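Local coordinates for protein polysaccharide deacetylase (Bacillus cereus, PDB 4HD5) that probably hydrolyses carbon-nitrogen bonds other than peptide bonds, as a zinc-binding polysaccharide deacetylase of the NodB-like family, at residues A[78-82]-A[110-114]. Sequence-based numbering, arbitrary orientation.
Sequences KIWRT and FEGKR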
ATOM      1  N   LYS A  78      25.506   8.824   5.913  1.00 23.08           N
ATOM      2  CA  LYS A  78      24.976   8.513   4.592  1.00 22.99           C
ATOM      3  C   LYS A  78      23.537   8.045   4.791  1.00 20.23           C
ATOM      4  O   LYS A  78      23.283   7.137   5.587  1.00 20.11           O
ATOM      5  CB  LYS A  78      25.817   7.433   3.919  1.00 25.13           C
ATOM      6  CG  LYS A  78      25.648   7.354   2.412  1.00 28.19           C
ATOM      7  CD  LYS A  78      26.848   6.680   1.762  1.00 31.79           C
ATOM      8  CE  LYS A  78      26.681   6.556   0.254  1.00 35.80           C
ATOM      9  NZ  LYS A  78      27.903   6.015  -0.406  1.00 38.99           N
ATOM     10  N   ILE A  79      22.610   8.679   4.076  1.00 18.42           N
ATOM     11  CA  ILE A  79      21.177   8.449   4.255  1.00 17.02           C
ATOM     12  C   ILE A  79      20.560   8.187   2.888  1.00 16.07           C
ATOM     13  O   ILE A  79      20.757   8.961   1.949  1.00 15.26           O
ATOM     14  CB  ILE A  79      20.511   9.664   4.950  1.00 17.06           C
ATOM     15  CG1 ILE A  79      21.238   9.976   6.269  1.00 17.80           C
ATOM     16  CG2 ILE A  79      19.034   9.420   5.204  1.00 16.58           C
ATOM     17  CD1 ILE A  79      20.595  11.048   7.125  1.00 17.75           C
ATOM     18  N   TRP A  80      19.835   7.075   2.769  1.00 15.67           N
ATOM     19  CA  TRP A  80      19.119   6.764   1.546  1.00 15.24           C
ATOM     20  C   TRP A  80      17.790   6.095   1.847  1.00 14.26           C
ATOM     21  O   TRP A  80      17.631   5.449   2.881  1.00 14.36           O
ATOM     22  CB  TRP A  80      19.967   5.891   0.620  1.00 15.95           C
ATOM     23  CG  TRP A  80      20.156   4.489   1.082  1.00 16.80           C
ATOM     24  CD1 TRP A  80      19.440   3.397   0.693  1.00 16.90           C
ATOM     25  CD2 TRP A  80      21.135   4.016   2.017  1.00 18.07           C
ATOM     26  NE1 TRP A  80      19.906   2.274   1.328  1.00 17.95           N
ATOM     27  CE2 TRP A  80      20.950   2.625   2.145  1.00 18.28           C
ATOM     28  CE3 TRP A  80      22.150   4.635   2.756  1.00 18.84           C
ATOM     29  CZ2 TRP A  80      21.742   1.836   2.987  1.00 19.24           C
ATOM     30  CZ3 TRP A  80      22.940   3.854   3.589  1.00 20.21           C
ATOM     31  CH2 TRP A  80      22.729   2.466   3.700  1.00 20.09           C
ATOM     32  N   ARG A  81      16.837   6.275   0.938  1.00 13.48           N
ATOM     33  CA  ARG A  81      15.567   5.562   1.004  1.00 12.91           C
ATOM     34  C   ARG A  81      15.724   4.143   0.471  1.00 13.08           C
ATOM     35  O   ARG A  81      16.299   3.923  -0.605  1.00 13.32           O
ATOM     36  CB  ARG A  81      14.494   6.306   0.219  1.00 12.85           C
ATOM     37  CG  ARG A  81      14.126   7.652   0.814  1.00 12.87           C
ATOM     38  CD  ARG A  81      13.285   8.474  -0.147  1.00 12.49           C
ATOM     39  NE  ARG A  81      11.913   7.964  -0.248  1.00 12.33           N
ATOM     40  CZ  ARG A  81      11.369   7.359  -1.307  1.00 12.02           C
ATOM     41  NH1 ARG A  81      12.062   7.152  -2.422  1.00 12.78           N
ATOM     42  NH2 ARG A  81      10.107   6.957  -1.246  1.00 11.41           N
ATOM     43  N   THR A  82      15.204   3.179   1.223  1.00 13.09           N
ATOM     44  CA  THR A  82      15.255   1.777   0.824  1.00 13.43           C
ATOM     45  C   THR A  82      14.686   1.589  -0.585  1.00 13.48           C
ATOM     46  O   THR A  82      15.212   0.796  -1.368  1.00 12.95           O
ATOM     47  CB  THR A  82      14.483   0.890   1.821  1.00 13.65           C
ATOM     48  OG1 THR A  82      15.092   0.988   3.117  1.00 14.25           O
ATOM     49  CG2 THR A  82      14.474  -0.567   1.378  1.00 13.84           C
ATOM     50  N   PHE A 110      14.954  15.190   0.196  1.00 18.68           N
ATOM     51  CA  PHE A 110      14.596  14.154  -0.768  1.00 17.17           C
ATOM     52  C   PHE A 110      13.302  14.511  -1.499  1.00 16.11           C
ATOM     53  O   PHE A 110      12.513  13.631  -1.853  1.00 14.60           O
ATOM     54  CB  PHE A 110      14.457  12.800  -0.059  1.00 16.83           C
ATOM     55  CG  PHE A 110      15.750  12.277   0.505  1.00 16.75           C
ATOM     56  CD1 PHE A 110      16.284  12.814   1.664  1.00 17.10           C
ATOM     57  CD2 PHE A 110      16.429  11.250  -0.128  1.00 17.13           C
ATOM     58  CE1 PHE A 110      17.473  12.334   2.184  1.00 17.52           C
ATOM     59  CE2 PHE A 110      17.618  10.767   0.382  1.00 17.30           C
ATOM     60  CZ  PHE A 110      18.139  11.307   1.545  1.00 17.55           C
ATOM     61  N   GLU A 111      13.099  15.809  -1.729  1.00 16.20           N
ATOM     62  CA  GLU A 111      11.908  16.324  -2.413  1.00 16.17           C
ATOM     63  C   GLU A 111      10.606  15.877  -1.759  1.00 15.90           C
ATOM     64  O   GLU A 111       9.615  15.631  -2.447  1.00 15.87           O
ATOM     65  CB  GLU A 111      11.904  15.910  -3.894  1.00 16.76           C
ATOM     66  CG  GLU A 111      13.193  16.220  -4.625  1.00 17.45           C
ATOM     67  CD  GLU A 111      13.005  16.420  -6.130  1.00 17.59           C
ATOM     68  OE1 GLU A 111      12.023  15.914  -6.708  1.00 17.96           O
ATOM     69  OE2 GLU A 111      13.852  17.097  -6.734  1.00 17.53           O
ATOM     70  N   GLY A 112      10.605  15.766  -0.433  1.00 15.93           N
ATOM     71  CA  GLY A 112       9.399  15.394   0.300  1.00 15.87           C
ATOM     72  C   GLY A 112       8.993  13.940   0.154  1.00 15.40           C
ATOM     73  O   GLY A 112       7.860  13.579   0.474  1.00 16.03           O
ATOM     74  N   LYS A 113       9.903  13.098  -0.333  1.00 14.96           N
ATOM     75  CA  LYS A 113       9.655  11.669  -0.405  1.00 14.51           C
ATOM     76  C   LYS A 113       9.762  11.090   1.002  1.00 14.26           C
ATOM     77  O   LYS A 113      10.605  11.512   1.800  1.00 14.65           O
ATOM     78  CB  LYS A 113      10.649  10.987  -1.337  1.00 15.33           C
ATOM     79  CG  LYS A 113      10.479  11.356  -2.805  1.00 16.91           C
ATOM     80  CD  LYS A 113      11.682  10.885  -3.603  1.00 18.19           C
ATOM     81  CE  LYS A 113      11.479  11.082  -5.092  1.00 20.39           C
ATOM     82  NZ  LYS A 113      12.736  10.759  -5.820  1.00 21.13           N
ATOM     83  N   ARG A 114       8.883  10.142   1.307  1.00 13.66           N
ATOM     84  CA  ARG A 114       8.796   9.569   2.643  1.00 12.66           C
ATOM     85  C   ARG A 114       9.112   8.081   2.570  1.00 11.54           C
ATOM     86  O   ARG A 114       9.720   7.634   1.607  1.00 10.85           O
ATOM     87  CB  ARG A 114       7.419   9.857   3.232  1.00 13.16           C
ATOM     88  CG  ARG A 114       7.124  11.345   3.348  1.00 14.07           C
ATOM     89  CD  ARG A 114       5.670  11.607   3.702  1.00 15.06           C
ATOM     90  NE  ARG A 114       5.333  11.093   5.023  1.00 15.93           N
ATOM     91  CZ  ARG A 114       5.470  11.758   6.172  1.00 17.27           C
ATOM     92  NH1 ARG A 114       5.928  13.002   6.205  1.00 17.95           N
ATOM     93  NH2 ARG A 114       5.135  11.167   7.311  1.00 18.25           N
TER
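A type I' beta turn from Phe110 to Lys113, with Arg114 just after it, packs on the end of strand 72-81, where Phe110 meets Ile79 and Arg81 holds Arg114. Arginine suits its place because one planar group can grip a backbone carbonyl side-on: Arg81 NE gives a hydrogen bond to Arg114 O at 2.9 Å, and Arg81 NH2 gives another to the same oxygen at 3.0 Å. The oxygen lies almost in the guanidinium plane, and the paired bonds restrict rotation of the group. A bend at chi3 (74°) turns the guanidinium out of the line of its own chain, and Lys113 CB lies over one face, toward its rim, 3.5 Å from Arg81 NE, while the lysine chain crosses the arginine at about a right angle. Arg81 NH1 forms a salt bridge with Asp84, which probably offsets the charge, and a hydrogen bond with Asn197. The ring edge of Phe110 at CZ points at Ile79 O, 3.5 Å away in the ring plane. The apolar contact is Phe110 CZ with Ile79 CG2 (4.2 Å). A hydrogen bond from Lys113 N to Phe110 O (3.1 Å) closes the turn; both central residues, Glu111 and Gly112, have positive phi, which glycine accepts easily. Strand 115-125 follows this loop and pairs antiparallel with strand 72-81 in a four-stranded sheet, where Phe117 packs against Ile79, Arg81 and, edge-to-face, Phe110.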